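Local coordinates for PDZ domain protein (PDB 4L8N), which is of unknown function but combines PDZ and DUF4136 domains and binds magnesium ions, at residues Ser21-Gly25 with Thr136-Phe142; Lys32-Tyr37 with Arg449-Glu455; Ile51-Val57 with Leu70-Arg76; Glu171-Leu177 with Pro283-Tyr289. One frame throughout, in Å; residues are numbered along the deposited sequence.

Contact 1: Ser21-Gly25 with Thr136-Phe142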
loop_
_atom_site.group_PDB
_atom_site.type_symbol
_atom_site.label_atom_id
_atom_site.label_comp_id
_atom_site.label_asym_id
_atom_site.label_seq_id
_atom_site.Cartn_x
_atom_site.Cartn_y
_atom_site.Cartn_z
ATOM N N SER A 21 20.928 7.834 1.896
ATOM C CA SER A 21 20.868 6.496 1.296
ATOM C C SER A 21 22.153 5.747 1.547
ATOM O O SER A 21 23.226 6.295 1.320
ATOM C CB SER A 21 20.603 6.593 -0.206
ATOM O OG SER A 21 20.946 5.386 -0.869
ATOM N N LYS A 22 22.050 4.493 1.985
ATOM C CA LYS A 22 23.207 3.635 2.286
ATOM C C LYS A 22 23.849 3.066 1.023
ATOM O O LYS A 22 25.005 2.643 1.075
ATOM C CB LYS A 22 22.804 2.456 3.218
ATOM C CG LYS A 22 22.072 2.836 4.515
ATOM C CD LYS A 22 22.972 3.491 5.588
ATOM C CE LYS A 22 22.176 4.198 6.668
ATOM N NZ LYS A 22 23.047 4.996 7.576
ATOM N N ASN A 23 23.116 3.055 -0.100
ATOM C CA ASN A 23 23.571 2.435 -1.340
ATOM C C ASN A 23 23.968 3.431 -2.434
ATOM O O ASN A 23 24.412 3.010 -3.506
ATOM C CB ASN A 23 22.475 1.514 -1.860
ATOM C CG ASN A 23 21.938 0.581 -0.803
ATOM O OD1 ASN A 23 20.924 0.852 -0.169
ATOM N ND2 ASN A 23 22.656 -0.488 -0.523
ATOM N N TRP A 24 23.839 4.735 -2.172
ATOM C CA TRP A 24 24.183 5.769 -3.150
ATOM C C TRP A 24 24.715 7.019 -2.495
ATOM O O TRP A 24 23.940 7.755 -1.872
ATOM C CB TRP A 24 22.982 6.135 -4.037
ATOM C CG TRP A 24 23.393 6.893 -5.264
ATOM C CD1 TRP A 24 23.086 8.185 -5.571
ATOM C CD2 TRP A 24 24.319 6.452 -6.271
ATOM N NE1 TRP A 24 23.715 8.558 -6.735
ATOM C CE2 TRP A 24 24.485 7.521 -7.182
ATOM C CE3 TRP A 24 24.997 5.244 -6.512
ATOM C CZ2 TRP A 24 25.264 7.407 -8.332
ATOM C CZ3 TRP A 24 25.774 5.139 -7.652
ATOM C CH2 TRP A 24 25.888 6.208 -8.555
ATOM N N GLY A 25 26.023 7.248 -2.669
ATOM C CA GLY A 25 26.745 8.413 -2.165
ATOM C C GLY A 25 26.391 8.831 -0.753
ATOM O O GLY A 25 26.038 9.989 -0.528
ATOM N N THR A 136 17.831 -3.565 -0.591
ATOM C CA THR A 136 18.571 -4.485 0.278
ATOM C C THR A 136 18.994 -3.734 1.562
ATOM O O THR A 136 19.223 -2.518 1.541
ATOM C CB THR A 136 19.769 -5.122 -0.479
ATOM O OG1 THR A 136 20.447 -6.032 0.388
ATOM C CG2 THR A 136 20.773 -4.080 -1.038
ATOM N N SER A 137 19.063 -4.456 2.674
ATOM C CA SER A 137 19.451 -3.866 3.947
ATOM C C SER A 137 20.975 -3.815 4.039
ATOM O O SER A 137 21.508 -3.115 4.905
ATOM C CB SER A 137 18.827 -4.626 5.116
ATOM O OG SER A 137 19.106 -6.016 5.040
ATOM N N ASP A 138 21.678 -4.508 3.107
ATOM C CA ASP A 138 23.147 -4.477 2.988
ATOM C C ASP A 138 23.542 -3.126 2.400
ATOM O O ASP A 138 22.909 -2.662 1.448
ATOM C CB ASP A 138 23.669 -5.642 2.126
ATOM C CG ASP A 138 23.249 -7.022 2.604
ATOM O OD1 ASP A 138 23.046 -7.197 3.830
ATOM O OD2 ASP A 138 23.127 -7.930 1.757
ATOM N N GLY A 139 24.559 -2.506 2.984
ATOM C CA GLY A 139 25.032 -1.182 2.586
ATOM C C GLY A 139 25.952 -1.142 1.382
ATOM O O GLY A 139 26.875 -0.316 1.342
ATOM N N VAL A 140 25.677 -2.000 0.371
ATOM C CA VAL A 140 26.455 -2.098 -0.848
ATOM C C VAL A 140 26.205 -0.895 -1.756
ATOM O O VAL A 140 25.058 -0.518 -1.990
ATOM C CB VAL A 140 26.219 -3.442 -1.575
ATOM C CG1 VAL A 140 24.823 -3.555 -2.180
ATOM C CG2 VAL A 140 27.295 -3.696 -2.623
ATOM N N ASP A 141 27.288 -0.308 -2.289
ATOM C CA ASP A 141 27.194 0.784 -3.241
ATOM C C ASP A 141 26.692 0.253 -4.605
ATOM O O ASP A 141 27.288 -0.665 -5.178
ATOM C CB ASP A 141 28.529 1.524 -3.393
ATOM C CG ASP A 141 28.300 2.936 -3.899
ATOM O OD1 ASP A 141 28.170 3.114 -5.133
ATOM O OD2 ASP A 141 28.110 3.838 -3.062
ATOM N N PHE A 142 25.580 0.827 -5.105
ATOM C CA PHE A 142 24.957 0.467 -6.386
ATOM C C PHE A 142 25.892 0.747 -7.575
ATOM O O PHE A 142 25.711 0.157 -8.635
ATOM C CB PHE A 142 23.592 1.176 -6.579
ATOM C CG PHE A 142 22.467 0.673 -5.697
ATOM C CD1 PHE A 142 22.525 -0.595 -5.108
ATOM C CD2 PHE A 142 21.323 1.436 -5.499
ATOM C CE1 PHE A 142 21.480 -1.061 -4.305
ATOM C CE2 PHE A 142 20.273 0.955 -4.707
ATOM C CZ PHE A 142 20.365 -0.291 -4.117
HETATM O O HOH W 1 27.312 4.650 -0.369
#
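This is an inter-domain seam between two loops, 21-25 of the PDZ domain and 136-142 of the DUF4136 domain, and Asn-23 is its hub. The amide nitrogen spends both hydrogens on backbone oxygens of the other loop. Asn-23 ND2 donates to Val-140 O at 2.8 Å and to Asp-138 O at 2.9 Å. Both acceptors lie close to the amide plane, which fixes the rotation of the amide. In return, Asn-23 O accepts from Phe-142 N at 2.9 Å, nearly straight at 176°.

Asn-23 CB sits over the centre of the Phe-142 ring, 3.5 Å from its centroid, a CH-pi contact. The amide is nearly parallel to the ring, 11° apart. Chi1 of -49° sets CB over the ring and carries the amide past its CZ end to the carbonyls. Ser-21 OG accepts from Asn-23 N at 3.3 Å, an ST turn.

A water links Asp-141 OD2 and, weakly, Lys-22 O. Trp-24 packs against Phe-142 CB, while its NE1 donates a hydrogen bond to Tyr-48 O. Outside the pair, Arg-257 forms a salt bridge with Asp-138. The whole is a loop-to-loop junction in which one asparagine side chain bridges two main-chain carbonyls across a domain boundary.

Contact 2: Lys32-Tyr37 with Arg449-Glu455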
loop_
_atom_site.group_PDB
_atom_site.type_symbol
_atom_site.label_atom_id
_atom_site.label_comp_id
_atom_site.label_asym_id
_atom_site.label_seq_id
_atom_site.Cartn_x
_atom_site.Cartn_y
_atom_site.Cartn_z
ATOM N N LYS A 32 20.140 16.477 -7.386
ATOM C CA LYS A 32 18.718 16.197 -7.573
ATOM C C LYS A 32 18.169 16.760 -8.892
ATOM O O LYS A 32 17.263 16.162 -9.501
ATOM C CB LYS A 32 17.911 16.810 -6.424
ATOM C CG LYS A 32 18.044 16.109 -5.084
ATOM C CD LYS A 32 16.951 16.575 -4.125
ATOM C CE LYS A 32 17.072 18.022 -3.693
ATOM N NZ LYS A 32 15.803 18.501 -3.088
ATOM N N SER A 33 18.618 17.965 -9.266
ATOM C CA SER A 33 18.145 18.617 -10.479
ATOM C C SER A 33 19.173 19.583 -10.992
ATOM O O SER A 33 19.904 20.175 -10.209
ATOM C CB SER A 33 16.821 19.344 -10.240
ATOM O OG SER A 33 17.071 20.604 -9.639
ATOM N N ILE A 34 19.194 19.757 -12.305
ATOM C CA ILE A 34 20.082 20.649 -13.012
ATOM C C ILE A 34 19.260 21.827 -13.487
ATOM O O ILE A 34 18.149 21.641 -13.993
ATOM C CB ILE A 34 20.781 19.852 -14.154
ATOM C CG1 ILE A 34 22.050 19.172 -13.618
ATOM C CG2 ILE A 34 21.170 20.727 -15.327
ATOM C CD1 ILE A 34 21.816 17.939 -13.028
ATOM N N ILE A 35 19.780 23.034 -13.302
ATOM C CA ILE A 35 19.070 24.225 -13.723
ATOM C C ILE A 35 19.279 24.431 -15.243
ATOM O O ILE A 35 20.406 24.518 -15.702
ATOM C CB ILE A 35 19.490 25.421 -12.850
ATOM C CG1 ILE A 35 18.886 25.228 -11.449
ATOM C CG2 ILE A 35 19.053 26.763 -13.468
ATOM C CD1 ILE A 35 19.727 25.596 -10.372
ATOM N N PRO A 36 18.205 24.460 -16.048
ATOM C CA PRO A 36 18.393 24.616 -17.495
ATOM C C PRO A 36 19.071 25.912 -17.844
ATOM O O PRO A 36 18.888 26.908 -17.148
ATOM C CB PRO A 36 16.966 24.604 -18.048
ATOM C CG PRO A 36 16.143 23.906 -16.983
ATOM C CD PRO A 36 16.775 24.316 -15.700
ATOM N N TYR A 37 19.866 25.891 -18.917
ATOM C CA TYR A 37 20.566 27.051 -19.454
ATOM C C TYR A 37 21.713 27.517 -18.521
ATOM O O TYR A 37 22.305 28.575 -18.775
ATOM C CB TYR A 37 19.556 28.192 -19.768
ATOM C CG TYR A 37 18.638 27.857 -20.927
ATOM C CD1 TYR A 37 19.123 27.809 -22.231
ATOM C CD2 TYR A 37 17.290 27.577 -20.721
ATOM C CE1 TYR A 37 18.290 27.496 -23.305
ATOM C CE2 TYR A 37 16.442 27.271 -21.790
ATOM C CZ TYR A 37 16.951 27.229 -23.084
ATOM O OH TYR A 37 16.174 26.890 -24.169
ATOM N N ARG A 449 13.053 29.992 -25.187
ATOM C CA ARG A 449 13.624 29.182 -24.131
ATOM C C ARG A 449 12.515 28.339 -23.647
ATOM O O ARG A 449 11.470 28.863 -23.271
ATOM C CB ARG A 449 14.262 30.018 -23.008
ATOM C CG ARG A 449 15.613 30.520 -23.368
ATOM C CD ARG A 449 16.387 30.921 -22.148
ATOM N NE ARG A 449 17.783 31.197 -22.499
ATOM C CZ ARG A 449 18.743 31.474 -21.620
ATOM N NH1 ARG A 449 18.472 31.517 -20.323
ATOM N NH2 ARG A 449 19.979 31.716 -22.034
ATOM N N SER A 450 12.684 27.036 -23.780
ATOM C CA SER A 450 11.733 26.023 -23.347
ATOM C C SER A 450 12.432 25.106 -22.380
ATOM O O SER A 450 13.626 24.804 -22.559
ATOM C CB SER A 450 11.190 25.255 -24.538
ATOM O OG SER A 450 9.778 25.240 -24.467
ATOM N N GLU A 451 11.731 24.737 -21.309
ATOM C CA GLU A 451 12.276 23.892 -20.252
ATOM C C GLU A 451 11.173 23.182 -19.473
ATOM O O GLU A 451 10.103 23.738 -19.233
ATOM C CB GLU A 451 13.198 24.692 -19.274
ATOM C CG GLU A 451 12.692 26.068 -18.839
ATOM C CD GLU A 451 13.493 26.812 -17.779
ATOM O OE1 GLU A 451 13.287 26.534 -16.574
ATOM O OE2 GLU A 451 14.255 27.738 -18.148
ATOM N N VAL A 452 11.441 21.920 -19.135
ATOM C CA VAL A 452 10.637 21.049 -18.273
ATOM C C VAL A 452 11.589 20.410 -17.262
ATOM O O VAL A 452 12.584 19.809 -17.667
ATOM C CB VAL A 452 9.802 19.959 -18.988
ATOM C CG1 VAL A 452 8.915 19.230 -17.989
ATOM C CG2 VAL A 452 8.958 20.534 -20.105
ATOM N N THR A 453 11.292 20.548 -15.972
ATOM C CA THR A 453 12.012 19.915 -14.880
ATOM C C THR A 453 11.049 18.949 -14.210
ATOM O O THR A 453 9.964 19.347 -13.789
ATOM C CB THR A 453 12.575 20.972 -13.930
ATOM O OG1 THR A 453 13.615 21.669 -14.612
ATOM C CG2 THR A 453 13.108 20.377 -12.628
ATOM N N VAL A 454 11.407 17.663 -14.187
ATOM C CA VAL A 454 10.626 16.616 -13.500
ATOM C C VAL A 454 11.529 16.170 -12.377
ATOM O O VAL A 454 12.604 15.607 -12.630
ATOM C CB VAL A 454 10.125 15.473 -14.399
ATOM C CG1 VAL A 454 9.255 14.492 -13.602
ATOM C CG2 VAL A 454 9.348 16.029 -15.594
ATOM N N GLU A 455 11.175 16.562 -11.151
ATOM C CA GLU A 455 12.002 16.313 -9.976
ATOM C C GLU A 455 11.265 15.526 -8.880
ATOM O O GLU A 455 10.067 15.721 -8.693
ATOM C CB GLU A 455 12.409 17.677 -9.415
ATOM C CG GLU A 455 13.645 17.679 -8.536
ATOM C CD GLU A 455 13.938 18.990 -7.826
ATOM O OE1 GLU A 455 13.496 20.056 -8.317
ATOM O OE2 GLU A 455 14.628 18.947 -6.779
#
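Lys-32 NZ makes a long salt bridge to Glu-455 OE2 at 3.9 Å, with further long, weak ion pairs to Asp-17 and to the C-terminal carboxylate of Lys-457. Segments 32-37 and 449-455 run antiparallel, 178° apart, yet no hydrogen bond joins them; side chains do the work.

At the other end, the Arg-449 guanidinium lies flat on the Tyr-37 ring, planes 2° apart and centres 4.1 Å apart. The extended arginine chain slides along the same face and puts CD 3.7 Å from the ring centroid. Glu-451 OE2 comes to the ring edge. In the middle, Pro-36 CG rests on Glu-451 CB at 3.8 Å. With an alanine in place of Arg-449, the Tyr-37 ring would probably lose its stacked cover and be freer to turn.

Arg-449 also makes a cation-pi contact with Tyr-309. Strand 29-34 pairs with strand 8-18, and strand 438-456 with strand 298-309. Helix 39-43 flanks the loop side, where Glu-41 touches Pro-36 and accepts from Tyr-37 N.

Contact 3: Ile51-Val57 with Leu70-Arg76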
loop_
_atom_site.group_PDB
_atom_site.type_symbol
_atom_site.label_atom_id
_atom_site.label_comp_id
_atom_site.label_asym_id
_atom_site.label_seq_id
_atom_site.Cartn_x
_atom_site.Cartn_y
_atom_site.Cartn_z
ATOM N N ILE A 51 28.954 14.115 -5.647
ATOM C CA ILE A 51 30.121 14.983 -5.478
ATOM C C ILE A 51 31.068 14.283 -4.482
ATOM O O ILE A 51 30.746 14.150 -3.293
ATOM C CB ILE A 51 29.771 16.425 -5.046
ATOM C CG1 ILE A 51 28.816 17.108 -6.060
ATOM C CG2 ILE A 51 31.065 17.242 -4.798
ATOM C CD1 ILE A 51 28.352 18.467 -5.656
ATOM N N GLU A 52 32.187 13.767 -4.994
ATOM C CA GLU A 52 33.167 13.048 -4.186
ATOM C C GLU A 52 34.160 14.016 -3.550
ATOM O O GLU A 52 34.492 13.866 -2.372
ATOM C CB GLU A 52 33.906 11.991 -5.025
ATOM C CG GLU A 52 33.019 10.858 -5.521
ATOM C CD GLU A 52 32.650 9.778 -4.524
ATOM O OE1 GLU A 52 33.222 9.761 -3.409
ATOM O OE2 GLU A 52 31.802 8.927 -4.874
ATOM N N GLU A 53 34.667 14.976 -4.343
ATOM C CA GLU A 53 35.629 15.984 -3.900
ATOM C C GLU A 53 35.254 17.340 -4.455
ATOM O O GLU A 53 34.672 17.435 -5.540
ATOM C CB GLU A 53 37.087 15.647 -4.310
ATOM C CG GLU A 53 37.560 14.209 -4.117
ATOM C CD GLU A 53 38.951 13.877 -4.642
ATOM O OE1 GLU A 53 39.572 14.739 -5.312
ATOM O OE2 GLU A 53 39.419 12.744 -4.382
ATOM N N ILE A 54 35.591 18.390 -3.704
ATOM C CA ILE A 54 35.409 19.787 -4.104
ATOM C C ILE A 54 36.810 20.406 -4.128
ATOM O O ILE A 54 37.532 20.337 -3.135
ATOM C CB ILE A 54 34.419 20.562 -3.184
ATOM C CG1 ILE A 54 33.061 19.824 -3.063
ATOM C CG2 ILE A 54 34.255 22.020 -3.655
ATOM C CD1 ILE A 54 32.131 20.274 -1.896
ATOM N N ASN A 55 37.208 20.954 -5.281
ATOM C CA ASN A 55 38.504 21.613 -5.516
ATOM C C ASN A 55 39.705 20.779 -4.997
ATOM O O ASN A 55 40.710 21.342 -4.553
ATOM C CB ASN A 55 38.520 23.032 -4.906
ATOM C CG ASN A 55 37.605 24.021 -5.581
ATOM O OD1 ASN A 55 37.544 24.116 -6.812
ATOM N ND2 ASN A 55 36.919 24.820 -4.777
ATOM N N GLY A 56 39.576 19.454 -5.087
ATOM C CA GLY A 56 40.596 18.505 -4.660
ATOM C C GLY A 56 40.410 17.928 -3.273
ATOM O O GLY A 56 41.049 16.917 -2.954
ATOM N N VAL A 57 39.558 18.553 -2.424
ATOM C CA VAL A 57 39.337 18.037 -1.060
ATOM C C VAL A 57 38.113 17.076 -1.015
ATOM O O VAL A 57 36.997 17.483 -1.362
ATOM C CB VAL A 57 39.272 19.125 0.065
ATOM C CG1 VAL A 57 38.417 20.327 -0.319
ATOM C CG2 VAL A 57 38.819 18.539 1.406
ATOM N N LEU A 70 31.949 25.838 0.554
ATOM C CA LEU A 70 33.026 25.254 -0.238
ATOM C C LEU A 70 32.624 25.120 -1.702
ATOM O O LEU A 70 33.484 25.171 -2.583
ATOM C CB LEU A 70 33.408 23.888 0.337
ATOM C CG LEU A 70 34.901 23.620 0.470
ATOM C CD1 LEU A 70 35.518 24.456 1.576
ATOM C CD2 LEU A 70 35.161 22.157 0.732
ATOM N N LEU A 71 31.314 24.967 -1.954
ATOM C CA LEU A 71 30.739 24.857 -3.291
ATOM C C LEU A 71 30.567 26.227 -3.933
ATOM O O LEU A 71 30.561 26.314 -5.162
ATOM C CB LEU A 71 29.396 24.113 -3.264
ATOM C CG LEU A 71 29.486 22.600 -3.352
ATOM C CD1 LEU A 71 28.144 21.975 -3.082
ATOM C CD2 LEU A 71 30.050 22.146 -4.702
ATOM N N ASN A 72 30.440 27.295 -3.112
ATOM C CA ASN A 72 30.333 28.673 -3.596
ATOM C C ASN A 72 31.463 29.522 -2.966
ATOM O O ASN A 72 31.186 30.326 -2.064
ATOM C CB ASN A 72 28.949 29.259 -3.312
ATOM C CG ASN A 72 28.675 30.517 -4.102
ATOM O OD1 ASN A 72 28.200 30.478 -5.246
ATOM N ND2 ASN A 72 28.983 31.660 -3.513
ATOM N N PRO A 73 32.746 29.348 -3.392
ATOM C CA PRO A 73 33.834 30.130 -2.771
ATOM C C PRO A 73 33.754 31.617 -3.099
ATOM O O PRO A 73 33.113 32.012 -4.080
ATOM C CB PRO A 73 35.113 29.504 -3.350
ATOM C CG PRO A 73 34.693 28.216 -3.981
ATOM C CD PRO A 73 33.281 28.447 -4.434
ATOM N N ALA A 74 34.388 32.447 -2.250
ATOM C CA ALA A 74 34.402 33.898 -2.443
ATOM C C ALA A 74 35.378 34.290 -3.566
ATOM O O ALA A 74 34.932 34.762 -4.623
ATOM C CB ALA A 74 34.753 34.605 -1.143
ATOM N N GLY A 75 36.672 34.027 -3.343
ATOM C CA GLY A 75 37.767 34.338 -4.261
ATOM C C GLY A 75 37.725 33.603 -5.586
ATOM O O GLY A 75 37.937 34.213 -6.642
ATOM N N ARG A 76 37.460 32.279 -5.534
ATOM C CA ARG A 76 37.369 31.399 -6.702
ATOM C C ARG A 76 36.079 31.687 -7.471
ATOM O O ARG A 76 35.114 32.189 -6.884
ATOM C CB ARG A 76 37.427 29.921 -6.251
ATOM C CG ARG A 76 37.886 28.958 -7.337
ATOM C CD ARG A 76 38.182 27.562 -6.824
ATOM N NE ARG A 76 38.403 26.635 -7.937
ATOM C CZ ARG A 76 39.586 26.382 -8.496
ATOM N NH1 ARG A 76 40.687 26.960 -8.029
ATOM N NH2 ARG A 76 39.677 25.540 -9.518
#
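Apolar packing carries most of this contact, with Ile-54 set against Leu-70 and Leu-71. Ile-54 CD1 meets Leu-71 CG at 3.8 Å, the two side chains crossing at about a right angle. Ile-51 and Leu-71 meet tip to tip, CD1 to CD2 at 4.2 Å. Val-57 CG1 touches Leu-70 CD2 at 3.9 Å, again roughly at right angles. Strand 78-84 backs the two isoleucines through Val-79, Leu-81 and Ile-83. A methyl-to-carbonyl contact adds to this: the second branch of Ile-54, CG2, comes to 3.4 Å from Leu-70 O.

In the PDZ fold, this is the short helix 67-71 closing over one side of the antiparallel sheet. Leu-71 also reaches Tyr-16 of strand 8-18. Strands 50-54 and 57-58 are joined by a type I' turn, Ile-54 to Val-57, with Gly-56 at positive phi. Two backbone bonds close it: Ile-54 N to Val-57 O at 2.9 Å and Val-57 N to Ile-54 O at 2.8 Å.

The polar contact is a near miss. Asn-55 and Arg-76 pass alongside in opposite directions, amide and guanidinium planes 66° apart. Asn-55 OD1 and Arg-76 NE are 2.9 Å apart, but the angle is too poor for a hydrogen bond. The oxygen accepts from Leu-80 N instead, and Arg-76 NE makes a weak bond to Asp-78 O.

Contact 4: Glu171-Leu177 with Pro283-Tyr289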
loop_
_atom_site.group_PDB
_atom_site.type_symbol
_atom_site.label_atom_id
_atom_site.label_comp_id
_atom_site.label_asym_id
_atom_site.label_seq_id
_atom_site.Cartn_x
_atom_site.Cartn_y
_atom_site.Cartn_z
ATOM N N GLU A 171 15.805 3.559 -19.973
ATOM C CA GLU A 171 16.029 4.256 -18.703
ATOM C C GLU A 171 17.404 4.006 -18.120
ATOM O O GLU A 171 18.055 4.959 -17.691
ATOM C CB GLU A 171 14.971 3.875 -17.654
ATOM C CG GLU A 171 13.637 4.570 -17.837
ATOM C CD GLU A 171 13.668 6.020 -18.289
ATOM O OE1 GLU A 171 14.141 6.885 -17.516
ATOM O OE2 GLU A 171 13.202 6.290 -19.419
ATOM N N LEU A 172 17.843 2.732 -18.116
ATOM C CA LEU A 172 19.105 2.284 -17.528
ATOM C C LEU A 172 20.303 2.627 -18.406
ATOM O O LEU A 172 21.373 2.952 -17.871
ATOM C CB LEU A 172 19.062 0.767 -17.240
ATOM C CG LEU A 172 18.013 0.259 -16.227
ATOM C CD1 LEU A 172 18.247 -1.225 -15.909
ATOM C CD2 LEU A 172 18.022 1.062 -14.951
ATOM N N THR A 173 20.143 2.571 -19.752
ATOM C CA THR A 173 21.255 2.975 -20.625
ATOM C C THR A 173 21.447 4.501 -20.519
ATOM O O THR A 173 22.578 4.944 -20.593
ATOM C CB THR A 173 21.119 2.477 -22.070
ATOM O OG1 THR A 173 19.875 2.886 -22.626
ATOM C CG2 THR A 173 21.292 0.970 -22.180
ATOM N N LYS A 174 20.368 5.289 -20.254
ATOM C CA LYS A 174 20.474 6.748 -20.058
ATOM C C LYS A 174 21.231 7.082 -18.762
ATOM O O LYS A 174 21.892 8.115 -18.686
ATOM C CB LYS A 174 19.103 7.429 -20.047
ATOM C CG LYS A 174 18.434 7.540 -21.416
ATOM C CD LYS A 174 17.154 8.381 -21.360
ATOM C CE LYS A 174 15.908 7.613 -20.975
ATOM N NZ LYS A 174 14.864 8.502 -20.400
ATOM N N LYS A 175 21.152 6.189 -17.766
ATOM C CA LYS A 175 21.795 6.330 -16.468
ATOM C C LYS A 175 23.317 6.050 -16.548
ATOM O O LYS A 175 24.074 6.495 -15.677
ATOM C CB LYS A 175 21.104 5.396 -15.460
ATOM C CG LYS A 175 19.759 5.956 -15.014
ATOM C CD LYS A 175 18.854 4.969 -14.266
ATOM C CE LYS A 175 17.522 5.613 -13.957
ATOM N NZ LYS A 175 17.661 6.801 -13.061
ATOM N N GLY A 176 23.736 5.351 -17.601
ATOM C CA GLY A 176 25.127 4.973 -17.839
ATOM C C GLY A 176 25.413 3.485 -17.681
ATOM O O GLY A 176 26.574 3.069 -17.700
ATOM N N LEU A 177 24.367 2.675 -17.485
ATOM C CA LEU A 177 24.487 1.226 -17.384
ATOM C C LEU A 177 24.531 0.653 -18.806
ATOM O O LEU A 177 24.110 1.303 -19.768
ATOM C CB LEU A 177 23.368 0.582 -16.536
ATOM C CG LEU A 177 23.259 1.010 -15.051
ATOM C CD1 LEU A 177 22.186 0.211 -14.337
ATOM C CD2 LEU A 177 24.583 0.835 -14.297
ATOM N N PRO A 283 9.737 5.304 -16.509
ATOM C CA PRO A 283 10.637 6.462 -16.280
ATOM C C PRO A 283 10.451 7.138 -14.907
ATOM O O PRO A 283 11.424 7.630 -14.342
ATOM C CB PRO A 283 10.290 7.429 -17.425
ATOM C CG PRO A 283 9.544 6.624 -18.426
ATOM C CD PRO A 283 8.843 5.555 -17.665
ATOM N N LEU A 284 9.229 7.167 -14.368
ATOM C CA LEU A 284 8.980 7.754 -13.040
ATOM C C LEU A 284 9.530 6.833 -11.927
ATOM O O LEU A 284 10.200 7.311 -11.010
ATOM C CB LEU A 284 7.481 8.032 -12.810
ATOM C CG LEU A 284 6.784 9.012 -13.739
ATOM C CD1 LEU A 284 5.283 8.911 -13.564
ATOM C CD2 LEU A 284 7.275 10.465 -13.527
HETATM N N MSE A 285 9.269 5.511 -12.034
HETATM C CA MSE A 285 9.748 4.466 -11.115
HETATM C C MSE A 285 11.272 4.390 -11.041
HETATM O O MSE A 285 11.818 4.243 -9.949
HETATM C CB MSE A 285 9.211 3.101 -11.560
HETATM C CG MSE A 285 7.746 2.916 -11.259
HETATM SE SE MSE A 285 6.982 1.364 -12.100
HETATM C CE MSE A 285 7.896 0.083 -11.104
ATOM N N CYS A 286 11.960 4.489 -12.191
ATOM C CA CYS A 286 13.423 4.386 -12.245
ATOM C C CYS A 286 14.148 5.660 -11.826
ATOM O O CYS A 286 15.377 5.617 -11.678
ATOM C CB CYS A 286 13.880 3.918 -13.614
ATOM S SG CYS A 286 13.382 2.222 -13.987
HETATM N N MSE A 287 13.422 6.767 -11.562
HETATM C CA MSE A 287 14.075 7.995 -11.070
HETATM C C MSE A 287 14.674 7.745 -9.676
HETATM O O MSE A 287 15.554 8.492 -9.237
HETATM C CB MSE A 287 13.102 9.174 -11.051
HETATM C CG MSE A 287 13.111 9.942 -12.358
HETATM SE SE MSE A 287 11.844 11.417 -12.442
HETATM C CE MSE A 287 12.696 12.517 -11.273
ATOM N N GLN A 288 14.210 6.664 -8.989
ATOM C CA GLN A 288 14.749 6.315 -7.687
ATOM C C GLN A 288 15.843 5.258 -7.789
ATOM O O GLN A 288 16.307 4.794 -6.757
ATOM C CB GLN A 288 13.663 5.926 -6.689
ATOM C CG GLN A 288 12.898 7.155 -6.222
ATOM C CD GLN A 288 12.326 6.973 -4.867
ATOM O OE1 GLN A 288 12.767 7.594 -3.896
ATOM N NE2 GLN A 288 11.350 6.086 -4.780
ATOM N N TYR A 289 16.312 4.922 -9.014
ATOM C CA TYR A 289 17.472 4.048 -9.186
ATOM C C TYR A 289 18.633 4.886 -9.744
ATOM O O TYR A 289 18.481 5.449 -10.834
ATOM C CB TYR A 289 17.207 2.799 -10.061
ATOM C CG TYR A 289 18.364 1.830 -9.936
ATOM C CD1 TYR A 289 18.500 1.020 -8.806
ATOM C CD2 TYR A 289 19.429 1.856 -10.847
ATOM C CE1 TYR A 289 19.622 0.204 -8.626
ATOM C CE2 TYR A 289 20.560 1.047 -10.669
ATOM C CZ TYR A 289 20.645 0.216 -9.561
ATOM O OH TYR A 289 21.744 -0.596 -9.365
HETATM O O HOH W 2 14.251 7.358 -14.822
#
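Lys-175 and Glu-171, one turn apart on helix 158-175, meet segment 283-289, which continues from helix 274-285 in the DUF4136 domain. Gly-176, with positive phi, ends the first helix in a Schellman motif.

The tight part is the grip of Lys-175, whose chain bends at its last torsion (chi4 -62°) and turns NZ in to two backbone carbonyls. Around it the packing is lighter: Leu-177 CD1 lies 4.1 Å from Tyr-289 CE2, and Leu-172 CD2 is near the same ring.

At the partly exposed edge one water bridges Glu-171 OE1 and Pro-283 O. Glu-171 CD lies 3.7 Å from Pro-283 CA. Lys-174 NZ forms a salt bridge with Glu-171 OE2 at 2.9 Å, within the helix. An alanine at Glu-171 would probably leave Lys-174 without this partner and break the water bridge to Pro-283.

Lys-175 NZ donates to Tyr-289 O at 2.7 Å, nearly along the C=O axis. It also donates to Cys-286 O at 2.9 Å, from above its carbonyl plane; Tyr-289 N reaches that oxygen from the opposite face.

In the fold
Contact 3 lies wholly within the PDZ domain, while contacts 1 and 2 tie that domain to the rest of the chain. Along the sequence, contact 3 is nested inside the loops closed by both, with centres about 26 Å from contact 1 and about 23 Å from contact 2. Contact 4 touches both contact 1 and contact 2, but not contact 3. Phe-142 CD2 of contact 1 packs on Tyr-289 CE1 of contact 4 at 3.8 Å. The selenomethionine Met-287 touches contact 2, its CE 3.4 Å from Val-454 O. Centres of contacts 1 and 4, and of contacts 2 and 4, are about 17 Å apart. Contacts 2 and 4 both pack against Phe-218 of the second subunit. All four lie away from the magnesium-binding residues Glu-239 and Asp-270.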